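Local coordinates for envelopment polyprotein (Bovine Schmallenberg virus BH80/Germany/2011, PDB 7A56), which probably drives fusion of the viral envelope with a host-cell membrane during entry, its Gc part being a class II membrane fusion glycoprotein, at residues Ser32-Asp37 with Ile204-Glu209; Arg184-Ile189 with Asn302-Cys307; Asn255-Thr260 with Ser266-Ser271. All coordinates share one frame; numbering follows the deposited sequence.

Contact 1 of 3, residues Ser32-Asp37 with Ile204-Glu209; sequences SDIAND and ITMAHE
I34 of helix 23-40 and M206, the last residue of strand 197-206, make the tight part of this contact. The methyl CE of M206 lies 3.5 Å from CG2 of I34 and 3.9 Å from its CB, while the sulfur SD of M206 is 3.9 Å from CD1 of I34, so the thioether end bears on both branches of the isoleucine. The bend at the last torsion of M206 (chi3 -66°) brings CE against I34 CG2. F100 and I226 also pack on I34, and F211 on M206, which makes this an apolar, buried patch. At the next residue the packing thins: A35 N is 4.2 Å from M206 CE, the CB of A35 points toward the strand, 4.6 Å from that methyl, and the residue is partly exposed. Beyond M206 the chain reverses in a type II turn, closed by E209 N to M206 O (3.1 Å), with M206 N to E209 O completing the pair; its A207 and H208 lie on the solvent side. E209 starts toward the helix without touching it, its carboxylate in a salt bridge with K47. The whole is a helix laid on a beta-sheet beside a two-residue beta-hairpin joining strands 197-206 and 209-214.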
ATOM      1  N   SER A  32     -12.796 -12.950 -42.159  1.00 39.10           N
ATOM      2  CA  SER A  32     -12.322 -14.330 -42.104  1.00 41.31           C
ATOM      3  C   SER A  32     -10.819 -14.388 -41.948  1.00 39.04           C
ATOM      4  O   SER A  32     -10.291 -15.241 -41.226  1.00 39.45           O
ATOM      5  CB  SER A  32     -12.702 -15.062 -43.392  1.00 42.81           C
ATOM      6  OG  SER A  32     -13.797 -15.877 -43.203  1.00 46.80           O
ATOM      7  N   ASP A  33     -10.115 -13.559 -42.719  1.00 36.33           N
ATOM      8  CA  ASP A  33      -8.662 -13.469 -42.611  1.00 35.82           C
ATOM      9  C   ASP A  33      -8.221 -13.084 -41.197  1.00 31.56           C
ATOM     10  O   ASP A  33      -7.272 -13.666 -40.646  1.00 30.58           O
ATOM     11  CB  ASP A  33      -8.153 -12.452 -43.626  1.00 32.92           C
ATOM     12  CG  ASP A  33      -8.142 -13.002 -45.054  1.00 39.38           C
ATOM     13  OD1 ASP A  33      -8.345 -14.217 -45.265  1.00 42.80           O
ATOM     14  OD2 ASP A  33      -7.962 -12.196 -45.963  1.00 39.17           O
ATOM     15  N   ILE A  34      -8.836 -12.040 -40.626  1.00 32.25           N
ATOM     16  CA  ILE A  34      -8.543 -11.674 -39.231  1.00 30.90           C
ATOM     17  C   ILE A  34      -8.827 -12.828 -38.278  1.00 31.11           C
ATOM     18  O   ILE A  34      -8.018 -13.135 -37.393  1.00 29.55           O
ATOM     19  CB  ILE A  34      -9.325 -10.418 -38.817  1.00 31.09           C
ATOM     20  CG1 ILE A  34      -8.873  -9.237 -39.664  1.00 34.52           C
ATOM     21  CG2 ILE A  34      -9.147 -10.173 -37.286  1.00 31.07           C
ATOM     22  CD1 ILE A  34      -9.890  -8.051 -39.773  1.00 35.03           C
ATOM     23  N   ALA A  35     -10.014 -13.436 -38.384  1.00 33.38           N
ATOM     24  CA  ALA A  35     -10.364 -14.507 -37.460  1.00 31.93           C
ATOM     25  C   ALA A  35      -9.354 -15.627 -37.550  1.00 34.05           C
ATOM     26  O   ALA A  35      -8.931 -16.183 -36.527  1.00 35.37           O
ATOM     27  CB  ALA A  35     -11.774 -15.062 -37.748  1.00 33.35           C
ATOM     28  N   ASN A  36      -8.945 -15.969 -38.781  1.00 32.60           N
ATOM     29  CA  ASN A  36      -8.032 -17.089 -38.927  1.00 36.56           C
ATOM     30  C   ASN A  36      -6.665 -16.762 -38.342  1.00 34.81           C
ATOM     31  O   ASN A  36      -6.019 -17.620 -37.730  1.00 39.31           O
ATOM     32  CB  ASN A  36      -7.934 -17.454 -40.406  1.00 43.19           C
ATOM     33  CG  ASN A  36      -6.808 -18.391 -40.688  1.00 47.71           C
ATOM     34  OD1 ASN A  36      -6.853 -19.553 -40.299  1.00 51.18           O
ATOM     35  ND2 ASN A  36      -5.760 -17.888 -41.345  1.00 48.53           N
ATOM     36  N   ASP A  37      -6.198 -15.533 -38.558  1.00 35.43           N
ATOM     37  CA  ASP A  37      -4.931 -15.049 -37.995  1.00 32.08           C
ATOM     38  C   ASP A  37      -4.946 -15.132 -36.474  1.00 33.05           C
ATOM     39  O   ASP A  37      -4.007 -15.639 -35.827  1.00 31.03           O
ATOM     40  CB  ASP A  37      -4.768 -13.598 -38.473  1.00 31.83           C
ATOM     41  CG  ASP A  37      -3.390 -13.000 -38.247  1.00 33.55           C
ATOM     42  OD1 ASP A  37      -2.478 -13.649 -37.684  1.00 31.58           O
ATOM     43  OD2 ASP A  37      -3.229 -11.812 -38.622  1.00 33.62           O
ATOM     44  N   ILE A 204     -10.440  -9.167 -29.162  1.00 22.67           N
ATOM     45  CA  ILE A 204     -10.750  -8.514 -30.439  1.00 22.29           C
ATOM     46  C   ILE A 204     -12.193  -8.853 -30.753  1.00 24.47           C
ATOM     47  O   ILE A 204     -12.535 -10.018 -31.002  1.00 26.25           O
ATOM     48  CB  ILE A 204      -9.833  -9.011 -31.566  1.00 25.16           C
ATOM     49  CG1 ILE A 204      -8.363  -8.853 -31.189  1.00 26.34           C
ATOM     50  CG2 ILE A 204     -10.103  -8.222 -32.926  1.00 22.50           C
ATOM     51  CD1 ILE A 204      -7.953  -7.409 -30.957  1.00 26.27           C
ATOM     52  N   THR A 205     -13.049  -7.847 -30.806  1.00 25.67           N
ATOM     53  CA  THR A 205     -14.469  -8.102 -31.003  1.00 29.41           C
ATOM     54  C   THR A 205     -14.866  -7.638 -32.407  1.00 31.23           C
ATOM     55  O   THR A 205     -14.695  -6.459 -32.770  1.00 30.74           O
ATOM     56  CB  THR A 205     -15.272  -7.418 -29.903  1.00 31.15           C
ATOM     57  OG1 THR A 205     -14.964  -8.079 -28.661  1.00 30.75           O
ATOM     58  CG2 THR A 205     -16.807  -7.482 -30.144  1.00 32.82           C
ATOM     59  N   MET A 206     -15.301  -8.590 -33.221  1.00 35.71           N
ATOM     60  CA  MET A 206     -15.839  -8.320 -34.542  1.00 41.57           C
ATOM     61  C   MET A 206     -17.292  -8.775 -34.521  1.00 48.06           C
ATOM     62  O   MET A 206     -17.793  -9.278 -33.506  1.00 55.28           O
ATOM     63  CB  MET A 206     -14.991  -8.995 -35.630  1.00 41.06           C
ATOM     64  CG  MET A 206     -13.596  -8.278 -35.865  1.00 40.09           C
ATOM     65  SD  MET A 206     -12.841  -8.986 -37.370  1.00 48.06           S
ATOM     66  CE  MET A 206     -12.586 -10.666 -36.665  1.00 47.98           C
ATOM     67  N   ALA A 207     -17.989  -8.543 -35.606  1.00 46.99           N
ATOM     68  CA  ALA A 207     -19.424  -8.820 -35.647  1.00 51.88           C
ATOM     69  C   ALA A 207     -19.736 -10.260 -35.225  1.00 56.76           C
ATOM     70  O   ALA A 207     -19.235 -11.224 -35.816  1.00 62.95           O
ATOM     71  CB  ALA A 207     -19.959  -8.552 -37.057  1.00 49.12           C
ATOM     72  N   HIS A 208     -20.545 -10.393 -34.189  1.00 56.67           N
ATOM     73  CA  HIS A 208     -20.925 -11.693 -33.639  1.00 59.13           C
ATOM     74  C   HIS A 208     -19.782 -12.695 -33.441  1.00 60.02           C
ATOM     75  O   HIS A 208     -20.030 -13.912 -33.402  1.00 62.56           O
ATOM     76  CB  HIS A 208     -21.986 -12.357 -34.520  1.00 60.90           C
ATOM     77  CG  HIS A 208     -23.202 -11.511 -34.743  1.00 64.25           C
ATOM     78  ND1 HIS A 208     -24.113 -11.232 -33.742  1.00 64.48           N
ATOM     79  CD2 HIS A 208     -23.658 -10.883 -35.856  1.00 63.84           C
ATOM     80  CE1 HIS A 208     -25.075 -10.465 -34.227  1.00 65.35           C
ATOM     81  NE2 HIS A 208     -24.826 -10.246 -35.510  1.00 65.87           N
ATOM     82  N   GLU A 209     -18.533 -12.234 -33.337  1.00 53.53           N
ATOM     83  CA  GLU A 209     -17.510 -13.153 -32.852  1.00 50.29           C
ATOM     84  C   GLU A 209     -16.439 -12.375 -32.106  1.00 37.61           C
ATOM     85  O   GLU A 209     -16.025 -11.291 -32.538  1.00 33.65           O
ATOM     86  CB  GLU A 209     -16.892 -13.972 -34.003  1.00 56.49           C
ATOM     87  CG  GLU A 209     -16.211 -15.271 -33.489  1.00 66.04           C
ATOM     88  CD  GLU A 209     -16.043 -16.358 -34.581  1.00 63.31           C
ATOM     89  OE1 GLU A 209     -16.142 -15.993 -35.791  1.00 64.29           O
ATOM     90  OE2 GLU A 209     -15.824 -17.568 -34.198  1.00 61.66           O
TER

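Contact 2 of 3, residues Arg184-Ile189 with Asn302-Cys307; sequences RPEYKI and NSYQSC
A classic beta bulge, in which E186 and Y187 both face T121 of strand 98-134, opens strand 187-192 and sets two neighbouring side chains against the disulfide-linked segment 302-307. Y187 and Y304 cross at about a right angle. The hydroxyl of Y304 comes to the edge of the Y187 ring, near its plane, with OH 3.4 Å from Y187 CE1, and the ring carbon Y304 CE1 is 3.7 Å from that same Y187 CE1. C307 instead lies over a face of Y187: its CB is 4.2 Å from the ring centroid, 27° off the normal, a CH-pi contact, and its sulfur stands obliquely to the ring in a longer sulfur-aromatic contact. The disulfide to C264 fixes that sulfur, so the Y187 ring packs against a cross-linked point of the fold. E186 brings its aliphatic part to the Y304 hydroxyl, CB lying 3.3 Å from Y304 OH, before the chain bends (chi2 -82°) and carries the carboxylate away. There OE2 is taken by K245, and OE1 is the acceptor for R184. Y304 also packs on P123, and N302 holds G122 and T124 through ND2, which ties the segment to strand 98-134. Beyond the Y187 hydroxyl a water joins the two segments, 3.0 Å from both Y187 OH and C307 O, probably donating to the latter. A nearly straight bond lies within segment 184-189: R184 NE reaches E186 OE1 at 2.7 Å and 175°, in the guanidinium plane and on the anti lone pair of the oxygen.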
ATOM      1  N   ARG A 184     -18.201 -18.002  21.484  1.00 33.77           N
ATOM      2  CA  ARG A 184     -19.137 -18.372  20.453  1.00 35.60           C
ATOM      3  C   ARG A 184     -18.519 -17.887  19.134  1.00 30.64           C
ATOM      4  O   ARG A 184     -18.365 -16.677  18.946  1.00 30.73           O
ATOM      5  CB  ARG A 184     -20.506 -17.738  20.694  1.00 37.63           C
ATOM      6  CG  ARG A 184     -21.526 -18.053  19.580  1.00 40.42           C
ATOM      7  CD  ARG A 184     -22.822 -17.315  19.810  1.00 41.67           C
ATOM      8  NE  ARG A 184     -22.792 -15.863  19.520  1.00 40.23           N
ATOM      9  CZ  ARG A 184     -22.972 -14.907  20.437  1.00 40.06           C
ATOM     10  NH1 ARG A 184     -22.984 -13.627  20.075  1.00 41.11           N
ATOM     11  NH2 ARG A 184     -23.160 -15.216  21.721  1.00 41.16           N
ATOM     12  N   PRO A 185     -18.110 -18.781  18.241  1.00 31.64           N
ATOM     13  CA  PRO A 185     -17.436 -18.337  17.000  1.00 32.45           C
ATOM     14  C   PRO A 185     -18.371 -17.485  16.157  1.00 32.24           C
ATOM     15  O   PRO A 185     -19.529 -17.865  15.921  1.00 28.54           O
ATOM     16  CB  PRO A 185     -17.091 -19.654  16.281  1.00 30.64           C
ATOM     17  CG  PRO A 185     -17.259 -20.728  17.280  1.00 37.58           C
ATOM     18  CD  PRO A 185     -18.223 -20.245  18.352  1.00 34.12           C
ATOM     19  N   GLU A 186     -17.843 -16.350  15.649  1.00 34.92           N
ATOM     20  CA  GLU A 186     -18.610 -15.412  14.817  1.00 33.30           C
ATOM     21  C   GLU A 186     -17.852 -14.977  13.550  1.00 32.66           C
ATOM     22  O   GLU A 186     -18.482 -14.810  12.504  1.00 34.37           O
ATOM     23  CB  GLU A 186     -19.020 -14.180  15.642  1.00 33.84           C
ATOM     24  CG  GLU A 186     -20.040 -14.536  16.786  1.00 34.23           C
ATOM     25  CD  GLU A 186     -21.456 -14.616  16.255  1.00 39.99           C
ATOM     26  OE1 GLU A 186     -22.385 -14.966  17.026  1.00 43.61           O
ATOM     27  OE2 GLU A 186     -21.639 -14.284  15.036  1.00 41.61           O
ATOM     28  N   TYR A 187     -16.521 -14.836  13.615  1.00 31.45           N
ATOM     29  CA  TYR A 187     -15.736 -14.437  12.438  1.00 29.87           C
ATOM     30  C   TYR A 187     -14.586 -15.423  12.248  1.00 30.19           C
ATOM     31  O   TYR A 187     -14.034 -15.941  13.231  1.00 28.48           O
ATOM     32  CB  TYR A 187     -15.135 -13.018  12.581  1.00 26.05           C
ATOM     33  CG  TYR A 187     -16.104 -11.856  12.698  1.00 33.56           C
ATOM     34  CD1 TYR A 187     -16.772 -11.589  13.905  1.00 36.85           C
ATOM     35  CD2 TYR A 187     -16.311 -10.980  11.606  1.00 35.27           C
ATOM     36  CE1 TYR A 187     -17.626 -10.502  14.019  1.00 38.84           C
ATOM     37  CE2 TYR A 187     -17.172  -9.892  11.714  1.00 37.40           C
ATOM     38  CZ  TYR A 187     -17.824  -9.651  12.926  1.00 41.65           C
ATOM     39  OH  TYR A 187     -18.669  -8.563  13.055  1.00 43.19           O
ATOM     40  N   LYS A 188     -14.230 -15.676  10.972  1.00 27.66           N
ATOM     41  CA  LYS A 188     -13.056 -16.469  10.596  1.00 30.01           C
ATOM     42  C   LYS A 188     -12.014 -15.532  10.018  1.00 30.59           C
ATOM     43  O   LYS A 188     -12.323 -14.741   9.134  1.00 32.16           O
ATOM     44  CB  LYS A 188     -13.377 -17.554   9.564  1.00 36.47           C
ATOM     45  CG  LYS A 188     -14.586 -18.423   9.938  1.00 45.98           C
ATOM     46  CD  LYS A 188     -14.690 -19.657   9.020  1.00 55.42           C
ATOM     47  CE  LYS A 188     -15.482 -20.799   9.696  1.00 65.23           C
ATOM     48  NZ  LYS A 188     -16.835 -20.364  10.130  1.00 67.43           N
ATOM     49  N   ILE A 189     -10.789 -15.651  10.491  1.00 28.35           N
ATOM     50  CA  ILE A 189      -9.712 -14.740  10.157  1.00 28.09           C
ATOM     51  C   ILE A 189      -8.714 -15.509   9.305  1.00 28.40           C
ATOM     52  O   ILE A 189      -8.369 -16.679   9.620  1.00 29.55           O
ATOM     53  CB  ILE A 189      -9.063 -14.116  11.413  1.00 28.29           C
ATOM     54  CG1 ILE A 189      -9.931 -12.973  12.004  1.00 28.14           C
ATOM     55  CG2 ILE A 189      -7.685 -13.517  11.038  1.00 25.58           C
ATOM     56  CD1 ILE A 189     -11.354 -13.295  12.459  1.00 28.05           C
ATOM     57  N   ASN A 302     -10.799 -10.146  26.231  1.00 27.17           N
ATOM     58  CA  ASN A 302     -11.372 -10.436  24.902  1.00 28.68           C
ATOM     59  C   ASN A 302     -11.894  -9.133  24.331  1.00 31.26           C
ATOM     60  O   ASN A 302     -12.779  -8.515  24.913  1.00 33.69           O
ATOM     61  CB  ASN A 302     -12.507 -11.473  24.939  1.00 28.59           C
ATOM     62  CG  ASN A 302     -12.953 -11.944  23.514  1.00 28.81           C
ATOM     63  OD1 ASN A 302     -12.562 -11.346  22.475  1.00 27.40           O
ATOM     64  ND2 ASN A 302     -13.720 -13.025  23.466  1.00 29.60           N
ATOM     65  N   SER A 303     -11.370  -8.729  23.195  1.00 30.14           N
ATOM     66  CA  SER A 303     -11.754  -7.456  22.592  1.00 28.80           C
ATOM     67  C   SER A 303     -12.636  -7.654  21.353  1.00 30.64           C
ATOM     68  O   SER A 303     -12.529  -6.912  20.381  1.00 28.61           O
ATOM     69  CB  SER A 303     -10.494  -6.638  22.273  1.00 30.10           C
ATOM     70  OG  SER A 303     -10.863  -5.315  21.889  1.00 35.46           O
ATOM     71  N   TYR A 304     -13.560  -8.618  21.417  1.00 30.23           N
ATOM     72  CA  TYR A 304     -14.463  -8.975  20.311  1.00 32.64           C
ATOM     73  C   TYR A 304     -15.308  -7.799  19.838  1.00 33.96           C
ATOM     74  O   TYR A 304     -15.679  -7.720  18.649  1.00 33.28           O
ATOM     75  CB  TYR A 304     -15.394 -10.116  20.761  1.00 32.58           C
ATOM     76  CG  TYR A 304     -16.481 -10.395  19.783  1.00 32.33           C
ATOM     77  CD1 TYR A 304     -16.164 -10.927  18.537  1.00 33.85           C
ATOM     78  CD2 TYR A 304     -17.824 -10.057  20.060  1.00 32.05           C
ATOM     79  CE1 TYR A 304     -17.162 -11.177  17.580  1.00 35.69           C
ATOM     80  CE2 TYR A 304     -18.835 -10.304  19.124  1.00 34.01           C
ATOM     81  CZ  TYR A 304     -18.479 -10.851  17.854  1.00 38.56           C
ATOM     82  OH  TYR A 304     -19.417 -11.092  16.843  1.00 37.23           O
ATOM     83  N   GLN A 305     -15.629  -6.879  20.749  1.00 32.42           N
ATOM     84  CA  GLN A 305     -16.411  -5.731  20.343  1.00 36.27           C
ATOM     85  C   GLN A 305     -15.721  -4.947  19.226  1.00 34.32           C
ATOM     86  O   GLN A 305     -16.410  -4.267  18.459  1.00 33.56           O
ATOM     87  CB  GLN A 305     -16.661  -4.828  21.533  1.00 40.16           C
ATOM     88  CG  GLN A 305     -15.390  -4.239  22.090  1.00 45.64           C
ATOM     89  CD  GLN A 305     -14.809  -5.001  23.291  1.00 45.49           C
ATOM     90  OE1 GLN A 305     -15.078  -6.199  23.519  1.00 45.55           O
ATOM     91  NE2 GLN A 305     -14.011  -4.294  24.069  1.00 46.46           N
ATOM     92  N   SER A 306     -14.388  -5.052  19.110  1.00 32.16           N
ATOM     93  CA  SER A 306     -13.659  -4.469  17.978  1.00 30.37           C
ATOM     94  C   SER A 306     -14.032  -5.134  16.661  1.00 28.60           C
ATOM     95  O   SER A 306     -14.126  -4.471  15.608  1.00 29.86           O
ATOM     96  CB  SER A 306     -12.159  -4.613  18.212  1.00 29.54           C
ATOM     97  OG  SER A 306     -11.802  -3.921  19.396  1.00 28.22           O
ATOM     98  N   CYS A 307     -14.187  -6.455  16.673  1.00 28.17           N
ATOM     99  CA  CYS A 307     -14.658  -7.129  15.466  1.00 32.98           C
ATOM    100  C   CYS A 307     -15.972  -6.539  15.006  1.00 38.24           C
ATOM    101  O   CYS A 307     -16.195  -6.340  13.809  1.00 36.50           O
ATOM    102  CB  CYS A 307     -14.831  -8.625  15.732  1.00 34.83           C
ATOM    103  SG  CYS A 307     -13.320  -9.376  16.398  1.00 35.08           S
TER
HETATM  104  O   HOH W   1     -18.124  -6.052  11.517  1.00 44.97           O

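Contact 3 of 3, residues Asn255-Thr260 with Ser266-Ser271; sequences NDLGST and SVQLYS
Q268 reaches from strand 268-270 into the type II beta turn D256-S259 and binds its backbone with both ends of its amide. OE1 accepts from G258 N at 2.8 Å and 169°, in the carbonyl plane and on a lone pair. NE2 donates to D256 O at 3.1 Å, from above that carbonyl's plane; S259 N, the turn's own bond, arrives from the opposite face, so two donors grip one oxygen. L257 CD1 lies 3.4 Å from Q268 OE1 and also stands over one face of the Y270 ring, offset toward its rim, 4.3 Å from Y270 CG. N255 CB is 3.7 Å from Q268 NE2. Separately, where the segments come nearest, T260 CG2 packs 3.5 Å from S266 O. The Q268 side chain runs extended beyond CG (chi2 168°), which carries the amide across to the turn, and a further bond from NE2 to G265 O helps fix its rotation. G258 suits this turn, since its backbone angles would press a CB against the preceding carbonyl. N255 is itself held through ND2 by A261 O, T260 through OG1 by S277. Farther out, D256 OD2 pairs with K191, and at the trimer interface D253 of the third subunit bonds S259 OG and D256 N.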
ATOM      1  N   ASN A 255      -5.889  -8.995  14.768  1.00 23.78           N
ATOM      2  CA  ASN A 255      -4.669  -9.654  15.229  1.00 22.47           C
ATOM      3  C   ASN A 255      -4.240 -10.728  14.241  1.00 20.83           C
ATOM      4  O   ASN A 255      -5.072 -11.513  13.768  1.00 22.88           O
ATOM      5  CB  ASN A 255      -4.891 -10.344  16.623  1.00 21.17           C
ATOM      6  CG  ASN A 255      -4.668  -9.403  17.795  1.00 21.57           C
ATOM      7  OD1 ASN A 255      -3.556  -8.954  18.073  1.00 22.72           O
ATOM      8  ND2 ASN A 255      -5.724  -9.122  18.505  1.00 25.08           N
ATOM      9  N   ASP A 256      -2.926 -10.852  14.019  1.00 21.56           N
ATOM     10  CA  ASP A 256      -2.395 -12.061  13.397  1.00 23.84           C
ATOM     11  C   ASP A 256      -2.440 -13.230  14.405  1.00 26.91           C
ATOM     12  O   ASP A 256      -2.581 -13.043  15.629  1.00 25.89           O
ATOM     13  CB  ASP A 256      -0.946 -11.795  12.891  1.00 23.28           C
ATOM     14  CG  ASP A 256      -0.522 -12.704  11.730  1.00 27.72           C
ATOM     15  OD1 ASP A 256      -1.089 -13.819  11.515  1.00 29.18           O
ATOM     16  OD2 ASP A 256       0.428 -12.265  11.045  1.00 28.00           O
ATOM     17  N   LEU A 257      -2.369 -14.455  13.878  1.00 27.41           N
ATOM     18  CA  LEU A 257      -2.399 -15.643  14.729  1.00 26.82           C
ATOM     19  C   LEU A 257      -1.273 -15.572  15.760  1.00 27.48           C
ATOM     20  O   LEU A 257      -0.113 -15.273  15.423  1.00 27.24           O
ATOM     21  CB  LEU A 257      -2.289 -16.910  13.844  1.00 28.59           C
ATOM     22  CG  LEU A 257      -2.308 -18.254  14.617  1.00 30.09           C
ATOM     23  CD1 LEU A 257      -3.650 -18.495  15.346  1.00 29.45           C
ATOM     24  CD2 LEU A 257      -2.033 -19.419  13.670  1.00 33.96           C
ATOM     25  N   GLY A 258      -1.626 -15.801  17.056  1.00 28.97           N
ATOM     26  CA  GLY A 258      -0.675 -15.737  18.154  1.00 28.97           C
ATOM     27  C   GLY A 258      -0.533 -14.390  18.836  1.00 29.22           C
ATOM     28  O   GLY A 258       0.081 -14.313  19.904  1.00 32.94           O
ATOM     29  N   SER A 259      -1.025 -13.323  18.244  1.00 25.12           N
ATOM     30  CA  SER A 259      -0.990 -11.983  18.831  1.00 23.84           C
ATOM     31  C   SER A 259      -2.290 -11.768  19.591  1.00 25.28           C
ATOM     32  O   SER A 259      -3.368 -12.138  19.103  1.00 26.63           O
ATOM     33  CB  SER A 259      -0.857 -10.903  17.737  1.00 27.26           C
ATOM     34  OG  SER A 259       0.411 -11.014  17.108  1.00 29.50           O
ATOM     35  N   THR A 260      -2.192 -11.211  20.803  1.00 27.00           N
ATOM     36  CA  THR A 260      -3.392 -11.014  21.625  1.00 24.23           C
ATOM     37  C   THR A 260      -3.556  -9.537  22.011  1.00 23.66           C
ATOM     38  O   THR A 260      -3.994  -9.192  23.121  1.00 23.89           O
ATOM     39  CB  THR A 260      -3.352 -11.920  22.851  1.00 25.23           C
ATOM     40  OG1 THR A 260      -2.172 -11.633  23.592  1.00 26.61           O
ATOM     41  CG2 THR A 260      -3.352 -13.446  22.441  1.00 25.83           C
ATOM     42  N   SER A 266      -8.399 -11.023  19.675  1.00 23.88           N
ATOM     43  CA  SER A 266      -7.477 -11.288  20.788  1.00 25.32           C
ATOM     44  C   SER A 266      -7.704 -12.646  21.437  1.00 24.96           C
ATOM     45  O   SER A 266      -6.860 -13.102  22.242  1.00 27.87           O
ATOM     46  CB  SER A 266      -7.575 -10.172  21.853  1.00 27.37           C
ATOM     47  OG  SER A 266      -8.860 -10.169  22.471  1.00 30.82           O
ATOM     48  N   VAL A 267      -8.815 -13.314  21.146  1.00 23.92           N
ATOM     49  CA  VAL A 267      -9.018 -14.693  21.581  1.00 25.59           C
ATOM     50  C   VAL A 267      -9.244 -15.531  20.338  1.00 26.76           C
ATOM     51  O   VAL A 267     -10.125 -15.195  19.520  1.00 28.03           O
ATOM     52  CB  VAL A 267     -10.207 -14.845  22.540  1.00 25.30           C
ATOM     53  CG1 VAL A 267     -10.352 -16.319  22.956  1.00 26.20           C
ATOM     54  CG2 VAL A 267      -9.936 -14.005  23.832  1.00 26.51           C
ATOM     55  N   GLN A 268      -8.463 -16.605  20.181  1.00 26.75           N
ATOM     56  CA  GLN A 268      -8.351 -17.241  18.853  1.00 28.99           C
ATOM     57  C   GLN A 268      -8.551 -18.738  19.003  1.00 30.14           C
ATOM     58  O   GLN A 268      -7.782 -19.403  19.701  1.00 31.26           O
ATOM     59  CB  GLN A 268      -6.998 -16.954  18.192  1.00 27.18           C
ATOM     60  CG  GLN A 268      -6.676 -15.473  18.096  1.00 24.98           C
ATOM     61  CD  GLN A 268      -5.230 -15.192  17.710  1.00 25.43           C
ATOM     62  OE1 GLN A 268      -4.384 -16.077  17.615  1.00 26.57           O
ATOM     63  NE2 GLN A 268      -4.968 -13.958  17.423  1.00 23.22           N
ATOM     64  N   LEU A 269      -9.591 -19.261  18.355  1.00 30.30           N
ATOM     65  CA  LEU A 269      -9.890 -20.686  18.325  1.00 32.79           C
ATOM     66  C   LEU A 269      -9.408 -21.248  17.005  1.00 35.11           C
ATOM     67  O   LEU A 269      -9.884 -20.826  15.939  1.00 33.49           O
ATOM     68  CB  LEU A 269     -11.390 -20.926  18.481  1.00 34.45           C
ATOM     69  CG  LEU A 269     -11.849 -22.386  18.387  1.00 36.59           C
ATOM     70  CD1 LEU A 269     -11.474 -23.088  19.639  1.00 38.02           C
ATOM     71  CD2 LEU A 269     -13.371 -22.426  18.203  1.00 38.41           C
ATOM     72  N   TYR A 270      -8.471 -22.192  17.065  1.00 38.64           N
ATOM     73  CA  TYR A 270      -7.957 -22.808  15.851  1.00 47.04           C
ATOM     74  C   TYR A 270      -7.731 -24.293  16.115  1.00 48.97           C
ATOM     75  O   TYR A 270      -8.106 -24.831  17.165  1.00 49.49           O
ATOM     76  CB  TYR A 270      -6.699 -22.086  15.347  1.00 50.89           C
ATOM     77  CG  TYR A 270      -5.428 -22.369  16.116  1.00 58.15           C
ATOM     78  CD1 TYR A 270      -5.365 -22.201  17.489  1.00 61.46           C
ATOM     79  CD2 TYR A 270      -4.279 -22.789  15.454  1.00 61.48           C
ATOM     80  CE1 TYR A 270      -4.201 -22.453  18.178  1.00 65.19           C
ATOM     81  CE2 TYR A 270      -3.110 -23.047  16.138  1.00 67.72           C
ATOM     82  CZ  TYR A 270      -3.078 -22.877  17.490  1.00 69.70           C
ATOM     83  OH  TYR A 270      -1.908 -23.141  18.154  1.00 77.71           O
ATOM     84  N   SER A 271      -7.118 -24.957  15.132  1.00 51.74           N
ATOM     85  CA  SER A 271      -7.086 -26.416  15.099  1.00 56.33           C
ATOM     86  C   SER A 271      -6.573 -26.993  16.408  1.00 59.92           C
ATOM     87  O   SER A 271      -7.154 -27.939  16.951  1.00 58.79           O
ATOM     88  CB  SER A 271      -6.215 -26.895  13.931  1.00 57.84           C
ATOM     89  OG  SER A 271      -4.875 -26.408  14.008  1.00 57.81           O
TER

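Contacts 2 and 3 are neighbours, their centres about 10 Å apart, and contact 3 is nested in the chain loop closed by contact 2; S303 N meets S266 OG at 3.0 Å, a probable hydrogen bond. Both lean on strand 98-134, and both touch other subunits. Contact 1 sits on the other side of the chain's centre, its centre some 54 and 55 Å from those two, on the same long strand but with no subunit partner. The chemistry follows: contact 1 is a mostly buried contact carried by an apolar methionine-isoleucine meeting, contact 2 is partly buried and mixes aromatic, disulfide and water-bridged elements, and contact 3 is buried and polar, a side-chain amide bonded to a turn's backbone.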